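Local coordinates for sulfotransferase (Alicyclobacillus acidocaldarius subsp. acidocaldarius, PDB 3RNL), which probably transfers sulfo groups to acceptor molecules, as a bacterial member of the sulfotransferase family with a P-loop-type fold, and binds magnesium, at residues Pro37-Phe50 / Met62-Leu76. Numbering follows the deposited sequence.
Sequences PPKKEAHFFSIPDF and MNLYTIRDEDAYMRL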
loop_
_atom_site.group_PDB
_atom_site.type_symbol
_atom_site.label_atom_id
_atom_site.label_comp_id
_atom_site.label_asym_id
_atom_site.label_seq_id
_atom_site.Cartn_x
_atom_site.Cartn_y
_atom_site.Cartn_z
ATOM N N PRO A 37 -7.497 13.354 3.013
ATOM C CA PRO A 37 -7.121 14.502 2.176
ATOM C C PRO A 37 -6.860 14.122 0.722
ATOM O O PRO A 37 -6.568 12.971 0.433
ATOM C CB PRO A 37 -5.825 15.015 2.826
ATOM C CG PRO A 37 -5.295 13.876 3.603
ATOM C CD PRO A 37 -6.490 13.064 4.050
ATOM N N PRO A 38 -6.991 15.095 -0.199
ATOM C CA PRO A 38 -6.745 14.814 -1.620
ATOM C C PRO A 38 -5.284 14.440 -1.916
ATOM O O PRO A 38 -4.980 13.944 -2.998
ATOM C CB PRO A 38 -7.193 16.104 -2.338
ATOM C CG PRO A 38 -7.214 17.171 -1.271
ATOM C CD PRO A 38 -7.501 16.458 0.037
ATOM N N LYS A 39 -4.389 14.684 -0.966
ATOM C CA LYS A 39 -2.975 14.346 -1.133
ATOM C C LYS A 39 -2.709 12.869 -0.866
ATOM O O LYS A 39 -2.980 12.379 0.224
ATOM C CB LYS A 39 -2.127 15.190 -0.177
ATOM C CG LYS A 39 -0.645 14.843 -0.168
ATOM C CD LYS A 39 -0.011 15.177 -1.495
ATOM C CE LYS A 39 1.467 14.834 -1.461
ATOM N NZ LYS A 39 2.116 15.284 -2.725
ATOM N N LYS A 40 -2.151 12.178 -1.861
ATOM C CA LYS A 40 -1.711 10.797 -1.698
ATOM C C LYS A 40 -0.188 10.758 -1.811
ATOM O O LYS A 40 0.421 11.653 -2.421
ATOM C CB LYS A 40 -2.292 9.911 -2.799
ATOM C CG LYS A 40 -3.725 10.248 -3.199
ATOM C CD LYS A 40 -4.677 10.135 -2.011
ATOM C CE LYS A 40 -6.117 10.430 -2.431
ATOM N NZ LYS A 40 -6.995 10.692 -1.263
ATOM N N GLU A 41 0.410 9.722 -1.230
ATOM C CA GLU A 41 1.846 9.469 -1.341
ATOM C C GLU A 41 2.710 10.526 -0.654
ATOM O O GLU A 41 3.874 10.709 -1.024
ATOM C CB GLU A 41 2.273 9.376 -2.818
ATOM C CG GLU A 41 1.484 8.378 -3.646
ATOM C CD GLU A 41 1.763 6.962 -3.218
ATOM O OE1 GLU A 41 1.131 6.508 -2.251
ATOM O OE2 GLU A 41 2.635 6.306 -3.830
ATOM N N ALA A 42 2.173 11.192 0.365
ATOM C CA ALA A 42 3.008 12.092 1.156
ATOM C C ALA A 42 4.241 11.378 1.718
ATOM O O ALA A 42 5.335 11.953 1.760
ATOM C CB ALA A 42 2.184 12.738 2.299
ATOM N N HIS A 43 4.047 10.133 2.162
ATOM C CA HIS A 43 5.118 9.296 2.727
ATOM C C HIS A 43 5.858 9.921 3.907
ATOM O O HIS A 43 7.013 9.581 4.177
ATOM C CB HIS A 43 6.112 8.833 1.643
ATOM C CG HIS A 43 5.555 7.753 0.770
ATOM N ND1 HIS A 43 4.911 8.022 -0.421
ATOM C CD2 HIS A 43 5.467 6.412 0.951
ATOM C CE1 HIS A 43 4.481 6.888 -0.953
ATOM N NE2 HIS A 43 4.816 5.895 -0.147
ATOM N N PHE A 44 5.178 10.798 4.638
ATOM C CA PHE A 44 5.813 11.485 5.765
ATOM C C PHE A 44 6.493 10.525 6.756
ATOM O O PHE A 44 7.633 10.759 7.201
ATOM C CB PHE A 44 4.782 12.371 6.478
ATOM C CG PHE A 44 5.306 13.039 7.716
ATOM C CD1 PHE A 44 6.186 14.112 7.620
ATOM C CD2 PHE A 44 4.921 12.600 8.969
ATOM C CE1 PHE A 44 6.680 14.731 8.757
ATOM C CE2 PHE A 44 5.400 13.216 10.109
ATOM C CZ PHE A 44 6.282 14.290 10.001
ATOM N N PHE A 45 5.802 9.449 7.117
ATOM C CA PHE A 45 6.339 8.526 8.128
ATOM C C PHE A 45 7.432 7.597 7.601
ATOM O O PHE A 45 8.035 6.849 8.371
ATOM C CB PHE A 45 5.198 7.741 8.792
ATOM C CG PHE A 45 4.325 8.608 9.656
ATOM C CD1 PHE A 45 4.803 9.075 10.872
ATOM C CD2 PHE A 45 3.064 9.001 9.235
ATOM C CE1 PHE A 45 4.016 9.894 11.685
ATOM C CE2 PHE A 45 2.283 9.833 10.027
ATOM C CZ PHE A 45 2.765 10.279 11.254
ATOM N N SER A 46 7.631 7.589 6.280
ATOM C CA SER A 46 8.715 6.819 5.661
ATOM C C SER A 46 10.009 7.569 5.342
ATOM O O SER A 46 11.023 6.950 5.035
ATOM C CB SER A 46 8.189 6.154 4.379
ATOM O OG SER A 46 7.222 5.176 4.738
ATOM N N ILE A 47 9.985 8.894 5.427
ATOM C CA ILE A 47 11.105 9.692 4.892
ATOM C C ILE A 47 12.479 9.258 5.425
ATOM O O ILE A 47 13.444 9.159 4.665
ATOM C CB ILE A 47 10.913 11.208 5.135
ATOM C CG1 ILE A 47 9.581 11.698 4.556
ATOM C CG2 ILE A 47 12.093 12.012 4.567
ATOM C CD1 ILE A 47 9.397 11.452 3.083
ATOM N N PRO A 48 12.592 9.002 6.736
ATOM C CA PRO A 48 13.931 8.631 7.213
ATOM C C PRO A 48 14.499 7.333 6.632
ATOM O O PRO A 48 15.710 7.109 6.745
ATOM C CB PRO A 48 13.748 8.520 8.735
ATOM C CG PRO A 48 12.555 9.422 9.019
ATOM C CD PRO A 48 11.643 9.183 7.851
ATOM N N ASP A 49 13.656 6.490 6.038
ATOM C CA ASP A 49 14.128 5.253 5.410
ATOM C C ASP A 49 14.509 5.459 3.939
ATOM O O ASP A 49 15.032 4.540 3.303
ATOM C CB ASP A 49 13.028 4.181 5.470
ATOM C CG ASP A 49 12.775 3.672 6.880
ATOM O OD1 ASP A 49 13.739 3.596 7.680
ATOM O OD2 ASP A 49 11.607 3.359 7.189
ATOM N N PHE A 50 14.212 6.637 3.391
ATOM C CA PHE A 50 14.469 6.910 1.979
ATOM C C PHE A 50 15.970 7.002 1.745
ATOM O O PHE A 50 16.708 7.408 2.633
ATOM C CB PHE A 50 13.901 8.271 1.554
ATOM C CG PHE A 50 12.424 8.284 1.249
ATOM C CD1 PHE A 50 11.599 7.219 1.568
ATOM C CD2 PHE A 50 11.876 9.394 0.615
ATOM C CE1 PHE A 50 10.228 7.275 1.266
ATOM C CE2 PHE A 50 10.525 9.463 0.316
ATOM C CZ PHE A 50 9.699 8.402 0.632
HETATM N N MSE A 62 8.617 11.012 -6.225
HETATM C CA MSE A 62 8.926 10.539 -4.888
HETATM C C MSE A 62 9.985 11.419 -4.228
HETATM O O MSE A 62 10.087 11.462 -3.012
HETATM C CB MSE A 62 9.340 9.055 -4.894
HETATM C CG MSE A 62 8.170 8.104 -5.103
HETATM SE SE MSE A 62 7.035 7.966 -3.497
HETATM C CE MSE A 62 8.212 6.876 -2.440
ATOM N N ASN A 63 10.793 12.112 -5.028
ATOM C CA ASN A 63 11.690 13.102 -4.450
ATOM C C ASN A 63 10.975 14.395 -4.079
ATOM O O ASN A 63 11.192 14.961 -3.013
ATOM C CB ASN A 63 12.805 13.455 -5.437
ATOM C CG ASN A 63 13.780 12.306 -5.669
ATOM O OD1 ASN A 63 14.092 11.547 -4.752
ATOM N ND2 ASN A 63 14.257 12.176 -6.900
ATOM N N LEU A 64 10.233 14.907 -5.057
ATOM C CA LEU A 64 9.602 16.229 -5.034
ATOM C C LEU A 64 8.226 16.413 -4.409
ATOM O O LEU A 64 7.913 17.519 -3.950
ATOM C CB LEU A 64 9.633 16.844 -6.434
ATOM C CG LEU A 64 11.037 16.905 -7.036
ATOM C CD1 LEU A 64 10.999 17.499 -8.442
ATOM C CD2 LEU A 64 11.960 17.716 -6.133
ATOM N N TYR A 65 7.369 15.393 -4.511
ATOM C CA TYR A 65 5.976 15.555 -4.059
ATOM C C TYR A 65 5.734 14.993 -2.671
ATOM O O TYR A 65 4.653 15.162 -2.118
ATOM C CB TYR A 65 4.967 14.897 -5.020
ATOM C CG TYR A 65 5.175 15.203 -6.488
ATOM C CD1 TYR A 65 5.855 16.345 -6.898
ATOM C CD2 TYR A 65 4.704 14.328 -7.458
ATOM C CE1 TYR A 65 6.061 16.600 -8.262
ATOM C CE2 TYR A 65 4.898 14.573 -8.801
ATOM C CZ TYR A 65 5.575 15.703 -9.196
ATOM O OH TYR A 65 5.765 15.901 -10.542
ATOM N N THR A 66 6.738 14.336 -2.103
ATOM C CA THR A 66 6.612 13.800 -0.759
ATOM C C THR A 66 6.713 14.953 0.239
ATOM O O THR A 66 7.302 16.007 -0.057
ATOM C CB THR A 66 7.697 12.730 -0.483
ATOM O OG1 THR A 66 8.951 13.175 -1.013
ATOM C CG2 THR A 66 7.343 11.414 -1.188
ATOM N N ILE A 67 6.111 14.761 1.407
ATOM C CA ILE A 67 6.043 15.801 2.423
ATOM C C ILE A 67 6.939 15.407 3.585
ATOM O O ILE A 67 6.752 14.356 4.191
ATOM C CB ILE A 67 4.605 16.033 2.887
ATOM C CG1 ILE A 67 3.797 16.587 1.700
ATOM C CG2 ILE A 67 4.579 17.032 4.060
ATOM C CD1 ILE A 67 2.355 16.870 1.999
ATOM N N ARG A 68 8.003 16.177 3.771
ATOM C CA ARG A 68 8.981 15.900 4.815
ATOM C C ARG A 68 8.911 16.755 6.069
ATOM O O ARG A 68 9.571 16.451 7.061
ATOM C CB ARG A 68 10.369 16.002 4.190
ATOM C CG ARG A 68 10.443 15.145 2.926
ATOM C CD ARG A 68 11.695 15.399 2.099
ATOM N NE ARG A 68 11.625 14.604 0.879
ATOM C CZ ARG A 68 12.501 13.671 0.524
ATOM N NH1 ARG A 68 13.560 13.416 1.285
ATOM N NH2 ARG A 68 12.318 13.000 -0.610
ATOM N N ASP A 69 8.067 17.777 6.039
ATOM C CA ASP A 69 7.993 18.752 7.120
ATOM C C ASP A 69 6.744 18.482 7.933
ATOM O O ASP A 69 5.658 18.339 7.381
ATOM C CB ASP A 69 7.949 20.167 6.542
ATOM C CG ASP A 69 7.675 21.230 7.600
ATOM O OD1 ASP A 69 8.570 21.495 8.430
ATOM O OD2 ASP A 69 6.569 21.814 7.591
ATOM N N GLU A 70 6.897 18.415 9.248
ATOM C CA GLU A 70 5.779 18.076 10.108
ATOM C C GLU A 70 4.633 19.081 10.007
ATOM O O GLU A 70 3.471 18.693 10.035
ATOM C CB GLU A 70 6.251 17.939 11.556
ATOM C CG GLU A 70 5.163 17.578 12.539
ATOM C CD GLU A 70 5.706 17.437 13.945
ATOM O OE1 GLU A 70 6.909 17.716 14.147
ATOM O OE2 GLU A 70 4.935 17.050 14.847
ATOM N N ASP A 71 4.955 20.370 9.920
ATOM C CA ASP A 71 3.918 21.392 9.834
ATOM C C ASP A 71 3.117 21.245 8.537
ATOM O O ASP A 71 1.888 21.346 8.544
ATOM C CB ASP A 71 4.517 22.801 9.912
ATOM C CG ASP A 71 5.102 23.116 11.285
ATOM O OD1 ASP A 71 4.708 22.459 12.273
ATOM O OD2 ASP A 71 5.952 24.031 11.377
ATOM N N ALA A 72 3.820 21.003 7.432
ATOM C CA ALA A 72 3.164 20.816 6.139
ATOM C C ALA A 72 2.312 19.554 6.187
ATOM O O ALA A 72 1.204 19.502 5.638
ATOM C CB ALA A 72 4.188 20.720 5.028
ATOM N N TYR A 73 2.818 18.528 6.857
ATOM C CA TYR A 73 2.031 17.303 6.962
ATOM C C TYR A 73 0.730 17.561 7.720
ATOM O O TYR A 73 -0.351 17.134 7.295
ATOM C CB TYR A 73 2.841 16.177 7.630
ATOM C CG TYR A 73 2.071 14.885 7.701
ATOM C CD1 TYR A 73 1.852 14.123 6.562
ATOM C CD2 TYR A 73 1.541 14.440 8.905
ATOM C CE1 TYR A 73 1.120 12.936 6.625
ATOM C CE2 TYR A 73 0.821 13.260 8.974
ATOM C CZ TYR A 73 0.616 12.518 7.835
ATOM O OH TYR A 73 -0.113 11.349 7.908
HETATM N N MSE A 74 0.822 18.265 8.845
HETATM C CA MSE A 74 -0.377 18.524 9.638
HETATM C C MSE A 74 -1.399 19.353 8.855
HETATM O O MSE A 74 -2.605 19.185 9.041
HETATM C CB MSE A 74 -0.022 19.183 10.973
HETATM C CG MSE A 74 0.820 18.272 11.877
HETATM SE SE MSE A 74 -0.060 16.544 12.194
HETATM C CE MSE A 74 -1.746 17.269 12.763
ATOM N N ARG A 75 -0.922 20.228 7.968
ATOM C CA ARG A 75 -1.830 21.055 7.165
ATOM C C ARG A 75 -2.660 20.246 6.162
ATOM O O ARG A 75 -3.658 20.745 5.644
ATOM C CB ARG A 75 -1.097 22.213 6.466
ATOM C CG ARG A 75 -0.660 23.329 7.425
ATOM C CD ARG A 75 -0.172 24.586 6.681
ATOM N NE ARG A 75 0.887 24.291 5.715
ATOM C CZ ARG A 75 2.193 24.373 5.967
ATOM N NH1 ARG A 75 2.626 24.742 7.168
ATOM N NH2 ARG A 75 3.072 24.085 5.008
ATOM N N LEU A 76 -2.268 19.004 5.895
ATOM C CA LEU A 76 -3.070 18.147 5.014
ATOM C C LEU A 76 -4.468 17.946 5.575
ATOM O O LEU A 76 -5.401 17.603 4.848
ATOM C CB LEU A 76 -2.425 16.772 4.867
ATOM C CG LEU A 76 -1.116 16.759 4.092
ATOM C CD1 LEU A 76 -0.648 15.306 3.915
ATOM C CD2 LEU A 76 -1.285 17.459 2.732
#
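Phe-44 lays one face of its ring over that of Tyr-73 in an offset stack, centroids 4.6 Å apart and planes only 13° from parallel. Its CG stands anti to the backbone N (chi1 176°), which carries the ring out to helix 70-75, where Phe-44 CE1 lies 3.7 Å from Glu-70 CA. An aromatic suits this place because its flat face matches the tyrosine while its edge meets the Arg-68 carbonyl and Ile-67 O, which is buried with no hydrogen-bond partner. Tyr-73 is nonpolar along its ring, yet its hydroxyl hydrogen-bonds Glu-88 of strand 85-89; Tyr-73 OH lies 3.5 Å from Phe-45 CE2, at the edge of that ring. An alanine in place of Tyr-73 would probably leave Phe-44 without its stacking partner and Glu-88 without the hydroxyl.

Lys-39 works through both parts of its chain: CB and CG rest on the Leu-76 methyls, and the bend at chi2 (66°) helps bring Lys-39 NZ within 2.6 Å of Tyr-65 O, a hydrogen bond. Ile-67 N donates to Ala-42 O (2.9 Å), and the small Ala-42 side chain lets the backbones come close. Met-62 sets CE over the His-43 ring face. The loop after strand 34-35 is thus joined to helix 70-75, the loop before it and the end of helix 60-64 mainly by apolar and aromatic packing; with both hydrogen bonds ending on main-chain oxygens, side-chain shape rather than charge pairing probably sets the fit.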